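Local coordinates for Galactose/lactose metabolism regulatory protein GAL80 (Saccharomyces cerevisiae, PDB 3BTV) that represses the yeast galactose and lactose metabolic genes by binding the activator GAL4 and blocking its transcriptional activation when no inducing sugar is present, at residues 159-164 against 306-311; 317-322 against 353-358. The protein carries 1 engineered substitution. All coordinates share one frame; numbering follows the deposited sequence.

Interaction 1: 159-164 against 306-311; sequences PYILRA and LKLEGD
The hydroxyl of Tyr160, hydrogen-bonded to the backbone N of Leu358, anchors a side chain whose CB rests on Leu308 CD2 at 3.8 Å. A tyrosine suits this buried place because its aliphatic base can join the apolar layer while its long ring carries the polar end past it. With CG beside the backbone N (chi1 -59°), the ring leads away from Leu308 toward that amide; the base of the side chain packs on Ile317, and its hydroxyl end lies beside His357. One helical turn later, Ala164 directs its methyl at the strand. CB touches Leu306 CD1 at 4.0 Å and Leu308 CD1 at 4.2 Å, and a residue this small lets the helix settle over two leucines at once. The short segments run almost antiparallel, at 173°, with their axes 10.1 Å apart. This is alpha/beta layer packing in the C-terminal Gal80p domain, where helix 159-169 lies on one face of the large mixed sheet. Leu308 forks between two helical residues, sending CD2 to Tyr160 and CD1 to Ala164; CD2 also lies 3.8 Å from Tyr160 O, a carbonyl already engaged by Ala164 N at 3.0 Å within the helix. Ile161 starts out pointing away from the strand, but its chain bends back far enough for CD1 to approach Leu308 CD2 at 4.4 Å. Met224, from helix 209-225, touches Ile161, Ala164 and Leu308, closing the apolar cluster from a second helix. The strand's alternation sends Lys307 and Glu309 to the opposite face, where charge is better tolerated: Lys307 NZ forms a salt bridge with Asp298 OD2, and Glu309 OE1 has a weak hydrogen bond to Asn319 ND2.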
loop_
_atom_site.group_PDB
_atom_site.type_symbol
_atom_site.label_atom_id
_atom_site.label_comp_id
_atom_site.label_asym_id
_atom_site.label_seq_id
_atom_site.Cartn_x
_atom_site.Cartn_y
_atom_site.Cartn_z
ATOM N N PRO B 159 5.337 -23.721 -7.797
ATOM C CA PRO B 159 5.123 -24.589 -6.635
ATOM C C PRO B 159 4.794 -23.737 -5.413
ATOM O O PRO B 159 4.040 -24.162 -4.543
ATOM C CB PRO B 159 6.482 -25.287 -6.454
ATOM C CG PRO B 159 7.218 -25.071 -7.753
ATOM C CD PRO B 159 6.730 -23.755 -8.271
ATOM N N TYR B 160 5.365 -22.543 -5.347
ATOM C CA TYR B 160 5.059 -21.617 -4.250
ATOM C C TYR B 160 3.611 -21.142 -4.253
ATOM O O TYR B 160 2.948 -21.109 -3.210
ATOM C CB TYR B 160 5.996 -20.423 -4.304
ATOM C CG TYR B 160 7.451 -20.829 -4.191
ATOM C CD1 TYR B 160 8.285 -20.853 -5.309
ATOM C CD2 TYR B 160 7.986 -21.197 -2.967
ATOM C CE1 TYR B 160 9.631 -21.233 -5.197
ATOM C CE2 TYR B 160 9.323 -21.581 -2.844
ATOM C CZ TYR B 160 10.137 -21.607 -3.957
ATOM O OH TYR B 160 11.461 -21.980 -3.816
ATOM N N ILE B 161 3.127 -20.766 -5.429
ATOM C CA ILE B 161 1.747 -20.329 -5.573
ATOM C C ILE B 161 0.781 -21.447 -5.199
ATOM O O ILE B 161 -0.156 -21.230 -4.438
ATOM C CB ILE B 161 1.455 -19.878 -7.028
ATOM C CG1 ILE B 161 2.430 -18.783 -7.448
ATOM C CG2 ILE B 161 0.030 -19.386 -7.169
ATOM C CD1 ILE B 161 2.552 -17.677 -6.456
ATOM N N LEU B 162 1.011 -22.647 -5.726
ATOM C CA LEU B 162 0.103 -23.758 -5.450
ATOM C C LEU B 162 0.095 -24.124 -3.962
ATOM O O LEU B 162 -0.956 -24.395 -3.399
ATOM C CB LEU B 162 0.462 -24.972 -6.312
ATOM C CG LEU B 162 0.147 -24.726 -7.791
ATOM C CD1 LEU B 162 0.751 -25.817 -8.647
ATOM C CD2 LEU B 162 -1.363 -24.637 -7.986
ATOM N N ARG B 163 1.267 -24.123 -3.326
ATOM C CA ARG B 163 1.339 -24.377 -1.881
ATOM C C ARG B 163 0.553 -23.305 -1.110
ATOM O O ARG B 163 -0.238 -23.618 -0.222
ATOM C CB ARG B 163 2.793 -24.421 -1.390
ATOM C CG ARG B 163 3.509 -25.753 -1.641
ATOM C CD ARG B 163 3.420 -26.702 -0.436
ATOM N NE ARG B 163 4.288 -27.876 -0.582
ATOM C CZ ARG B 163 4.603 -28.716 0.405
ATOM N NH1 ARG B 163 4.131 -28.521 1.630
ATOM N NH2 ARG B 163 5.398 -29.753 0.169
ATOM N N ALA B 164 0.748 -22.039 -1.459
ATOM C CA ALA B 164 -0.008 -20.969 -0.791
ATOM C C ALA B 164 -1.526 -21.149 -0.977
ATOM O O ALA B 164 -2.318 -21.033 -0.012
ATOM C CB ALA B 164 0.439 -19.615 -1.283
ATOM N N LEU B 306 0.828 -15.282 5.892
ATOM C CA LEU B 306 1.536 -15.953 4.813
ATOM C C LEU B 306 2.259 -14.863 4.034
ATOM O O LEU B 306 1.690 -13.818 3.771
ATOM C CB LEU B 306 0.504 -16.644 3.923
ATOM C CG LEU B 306 0.893 -17.487 2.729
ATOM C CD1 LEU B 306 -0.262 -18.433 2.426
ATOM C CD2 LEU B 306 1.131 -16.566 1.570
ATOM N N LYS B 307 3.500 -15.112 3.674
ATOM C CA LYS B 307 4.276 -14.176 2.871
ATOM C C LYS B 307 5.024 -14.888 1.733
ATOM O O LYS B 307 5.719 -15.901 1.940
ATOM C CB LYS B 307 5.266 -13.415 3.753
ATOM C CG LYS B 307 6.195 -12.490 2.963
ATOM C CD LYS B 307 7.528 -12.288 3.699
ATOM C CE LYS B 307 7.375 -11.350 4.888
ATOM N NZ LYS B 307 6.888 -9.997 4.448
ATOM N N LEU B 308 4.851 -14.386 0.519
ATOM C CA LEU B 308 5.615 -14.880 -0.629
ATOM C C LEU B 308 6.582 -13.788 -1.032
ATOM O O LEU B 308 6.190 -12.632 -1.128
ATOM C CB LEU B 308 4.680 -15.175 -1.806
ATOM C CG LEU B 308 3.721 -16.355 -1.664
ATOM C CD1 LEU B 308 2.316 -15.972 -2.118
ATOM C CD2 LEU B 308 4.226 -17.563 -2.434
ATOM N N GLU B 309 7.844 -14.134 -1.262
ATOM C CA GLU B 309 8.815 -13.134 -1.709
ATOM C C GLU B 309 9.614 -13.641 -2.877
ATOM O O GLU B 309 9.695 -14.849 -3.103
ATOM C CB GLU B 309 9.837 -12.796 -0.634
ATOM C CG GLU B 309 9.342 -12.544 0.748
ATOM C CD GLU B 309 10.506 -12.553 1.723
ATOM O OE1 GLU B 309 11.341 -13.489 1.634
ATOM O OE2 GLU B 309 10.604 -11.622 2.553
ATOM N N GLY B 310 10.252 -12.714 -3.585
ATOM C CA GLY B 310 11.195 -13.091 -4.623
ATOM C C GLY B 310 12.115 -11.970 -5.055
ATOM O O GLY B 310 11.925 -10.813 -4.674
ATOM N N ASP B 311 13.151 -12.352 -5.799
ATOM C CA ASP B 311 13.905 -11.482 -6.699
ATOM C C ASP B 311 13.857 -12.344 -7.950
ATOM O O ASP B 311 14.879 -12.788 -8.473
ATOM C CB ASP B 311 15.340 -11.293 -6.207
ATOM C CG ASP B 311 15.416 -10.515 -4.897
ATOM O OD1 ASP B 311 14.353 -10.122 -4.379
ATOM O OD2 ASP B 311 16.535 -10.292 -4.384
#

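Interaction 2: 317-322 against 353-358; sequences ISNLVL and MEVYHL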
loop_
_atom_site.group_PDB
_atom_site.type_symbol
_atom_site.label_atom_id
_atom_site.label_comp_id
_atom_site.label_asym_id
_atom_site.label_seq_id
_atom_site.Cartn_x
_atom_site.Cartn_y
_atom_site.Cartn_z
ATOM N N ILE B 317 8.472 -15.716 -7.898
ATOM C CA ILE B 317 8.342 -16.076 -6.480
ATOM C C ILE B 317 9.363 -17.145 -6.162
ATOM O O ILE B 317 9.493 -18.127 -6.898
ATOM C CB ILE B 317 6.929 -16.574 -6.119
ATOM C CG1 ILE B 317 5.923 -15.440 -6.302
ATOM C CG2 ILE B 317 6.898 -17.082 -4.677
ATOM C CD1 ILE B 317 6.222 -14.253 -5.431
ATOM N N SER B 318 10.099 -16.950 -5.076
ATOM C CA SER B 318 11.187 -17.852 -4.755
ATOM C C SER B 318 11.177 -18.256 -3.279
ATOM O O SER B 318 12.033 -19.009 -2.833
ATOM C CB SER B 318 12.526 -17.214 -5.124
ATOM O OG SER B 318 12.813 -16.123 -4.271
ATOM N N ASN B 319 10.205 -17.760 -2.522
ATOM C CA ASN B 319 10.128 -18.078 -1.102
ATOM C C ASN B 319 8.708 -17.951 -0.542
ATOM O O ASN B 319 8.013 -16.978 -0.830
ATOM C CB ASN B 319 11.076 -17.167 -0.330
ATOM C CG ASN B 319 11.430 -17.718 1.026
ATOM O OD1 ASN B 319 11.664 -18.916 1.181
ATOM N ND2 ASN B 319 11.489 -16.845 2.019
ATOM N N LEU B 320 8.282 -18.940 0.243
ATOM C CA LEU B 320 6.996 -18.895 0.958
ATOM C C LEU B 320 7.192 -19.101 2.465
ATOM O O LEU B 320 7.820 -20.078 2.912
ATOM C CB LEU B 320 6.019 -19.943 0.413
ATOM C CG LEU B 320 4.714 -20.194 1.197
ATOM C CD1 LEU B 320 3.801 -18.980 1.179
ATOM C CD2 LEU B 320 3.988 -21.384 0.618
ATOM N N VAL B 321 6.653 -18.178 3.241
ATOM C CA VAL B 321 6.780 -18.214 4.692
ATOM C C VAL B 321 5.415 -18.144 5.376
ATOM O O VAL B 321 4.571 -17.325 5.012
ATOM C CB VAL B 321 7.630 -17.036 5.200
ATOM C CG1 VAL B 321 7.937 -17.217 6.673
ATOM C CG2 VAL B 321 8.945 -16.928 4.407
ATOM N N LEU B 322 5.223 -18.984 6.386
ATOM C CA LEU B 322 4.019 -18.979 7.204
ATOM C C LEU B 322 4.387 -18.726 8.642
ATOM O O LEU B 322 5.324 -19.344 9.169
ATOM C CB LEU B 322 3.320 -20.333 7.135
ATOM C CG LEU B 322 2.426 -20.605 5.940
ATOM C CD1 LEU B 322 2.140 -22.085 5.913
ATOM C CD2 LEU B 322 1.140 -19.794 6.071
ATOM N N MET B 353 7.564 -20.224 12.803
ATOM C CA MET B 353 7.786 -19.798 11.437
ATOM C C MET B 353 8.081 -21.035 10.625
ATOM O O MET B 353 8.928 -21.842 10.999
ATOM C CB MET B 353 8.976 -18.838 11.343
ATOM C CG MET B 353 9.288 -18.399 9.902
ATOM S SD MET B 353 10.755 -17.345 9.737
ATOM C CE MET B 353 10.352 -16.043 10.897
ATOM N N GLU B 354 7.376 -21.197 9.521
ATOM C CA GLU B 354 7.725 -22.250 8.563
ATOM C C GLU B 354 8.151 -21.606 7.268
ATOM O O GLU B 354 7.496 -20.683 6.787
ATOM C CB GLU B 354 6.530 -23.176 8.305
ATOM C CG GLU B 354 5.634 -23.345 9.524
ATOM C CD GLU B 354 4.440 -24.238 9.267
ATOM O OE1 GLU B 354 3.303 -23.729 9.329
ATOM O OE2 GLU B 354 4.635 -25.442 9.007
ATOM N N VAL B 355 9.243 -22.100 6.703
ATOM C CA VAL B 355 9.741 -21.597 5.434
ATOM C C VAL B 355 9.718 -22.705 4.409
ATOM O O VAL B 355 10.202 -23.808 4.666
ATOM C CB VAL B 355 11.195 -21.126 5.556
ATOM C CG1 VAL B 355 11.663 -20.505 4.239
ATOM C CG2 VAL B 355 11.316 -20.132 6.682
ATOM N N TYR B 356 9.163 -22.408 3.243
ATOM C CA TYR B 356 9.147 -23.350 2.140
ATOM C C TYR B 356 9.992 -22.764 1.025
ATOM O O TYR B 356 9.684 -21.695 0.493
ATOM C CB TYR B 356 7.702 -23.622 1.701
ATOM C CG TYR B 356 7.562 -24.524 0.483
ATOM C CD1 TYR B 356 7.809 -25.884 0.564
ATOM C CD2 TYR B 356 7.147 -24.013 -0.743
ATOM C CE1 TYR B 356 7.660 -26.709 -0.543
ATOM C CE2 TYR B 356 6.999 -24.832 -1.861
ATOM C CZ TYR B 356 7.255 -26.178 -1.751
ATOM O OH TYR B 356 7.108 -26.995 -2.847
ATOM N N HIS B 357 11.093 -23.430 0.703
ATOM C CA HIS B 357 12.025 -22.882 -0.273
ATOM C C HIS B 357 12.753 -23.978 -1.019
ATOM O O HIS B 357 13.512 -24.733 -0.417
ATOM C CB HIS B 357 13.046 -21.949 0.398
ATOM C CG HIS B 357 14.097 -21.433 -0.538
ATOM N ND1 HIS B 357 13.807 -20.598 -1.597
ATOM C CD2 HIS B 357 15.435 -21.636 -0.581
ATOM C CE1 HIS B 357 14.919 -20.309 -2.248
ATOM N NE2 HIS B 357 15.923 -20.923 -1.650
ATOM N N LEU B 358 12.512 -24.057 -2.327
ATOM C CA LEU B 358 13.185 -25.022 -3.186
ATOM C C LEU B 358 14.434 -24.379 -3.769
ATOM O O LEU B 358 14.371 -23.598 -4.720
ATOM C CB LEU B 358 12.263 -25.476 -4.311
ATOM C CG LEU B 358 10.837 -25.883 -3.947
ATOM C CD1 LEU B 358 9.987 -25.991 -5.204
ATOM C CD2 LEU B 358 10.828 -27.199 -3.178
#
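Strands 319-322 and 353-356 run antiparallel, their axes 4.7 Å apart, with Leu320-Tyr356 and Leu322-Glu354 as hydrogen-bonded pairs flanking the non-hydrogen-bonded pair Val321-Val355. The second strand forms one edge, within this chain, of the large mixed sheet. Where the first strand begins, Ser318 and Asn319 both face Glu309 of strand 305-310, forming a classic beta bulge. Leu320 and Leu322 suit the face turned to helix 159-169. There Leu320 CB lies 4.2 Å from Tyr356 CB, while the Tyr356 ring leads away to pack on Arg163. Leu322 CD1 lies 4.0 Å from Glu354 OE1, which is hydrogen-bonded to Tyr172 OH, so this carboxylate has a polar partner despite its apolar neighbour. On the other face, Val321 CG1 packs on Met353 CG at 3.7 Å; beta-branched Val321 and Val355 fit the extended backbone. Asn319 OD1 comes within 3.4 Å of both Val355 CG1 and His357 CB, its amide plane nearly perpendicular (82°) to the imidazole. His357 then extends the pairing past the end of its strand: CG stands opposite the backbone N (chi1 176°), which brings ND1 to the bulge, where it donates to Ser318 O at 2.7 Å, the oxygen lying nearly in the ring plane and the hydrogen bond bent, with an N-H...O angle of 142°.

In the fold
From the N terminus, the chain completes the parallel Rossmann sheet before it enters helix 159-169. Interaction 1 then closes a long loop of 141 residues, containing helix 209-225 and most of the large mixed sheet, by bringing strand 305-310 back beneath that helix. Interaction 2 opens only after interaction 1 has closed, so the two are in series and neither nest nor cross; its own loop of 30 residues is largely unmodelled. Strands 305-310 and 319-324 are sheet neighbours, joined by the backbone pair Lys307-Val321. The centres of the two interactions lie about 6 Å apart, and together they tie helix 159-169 to three successive strands at one side of the sheet.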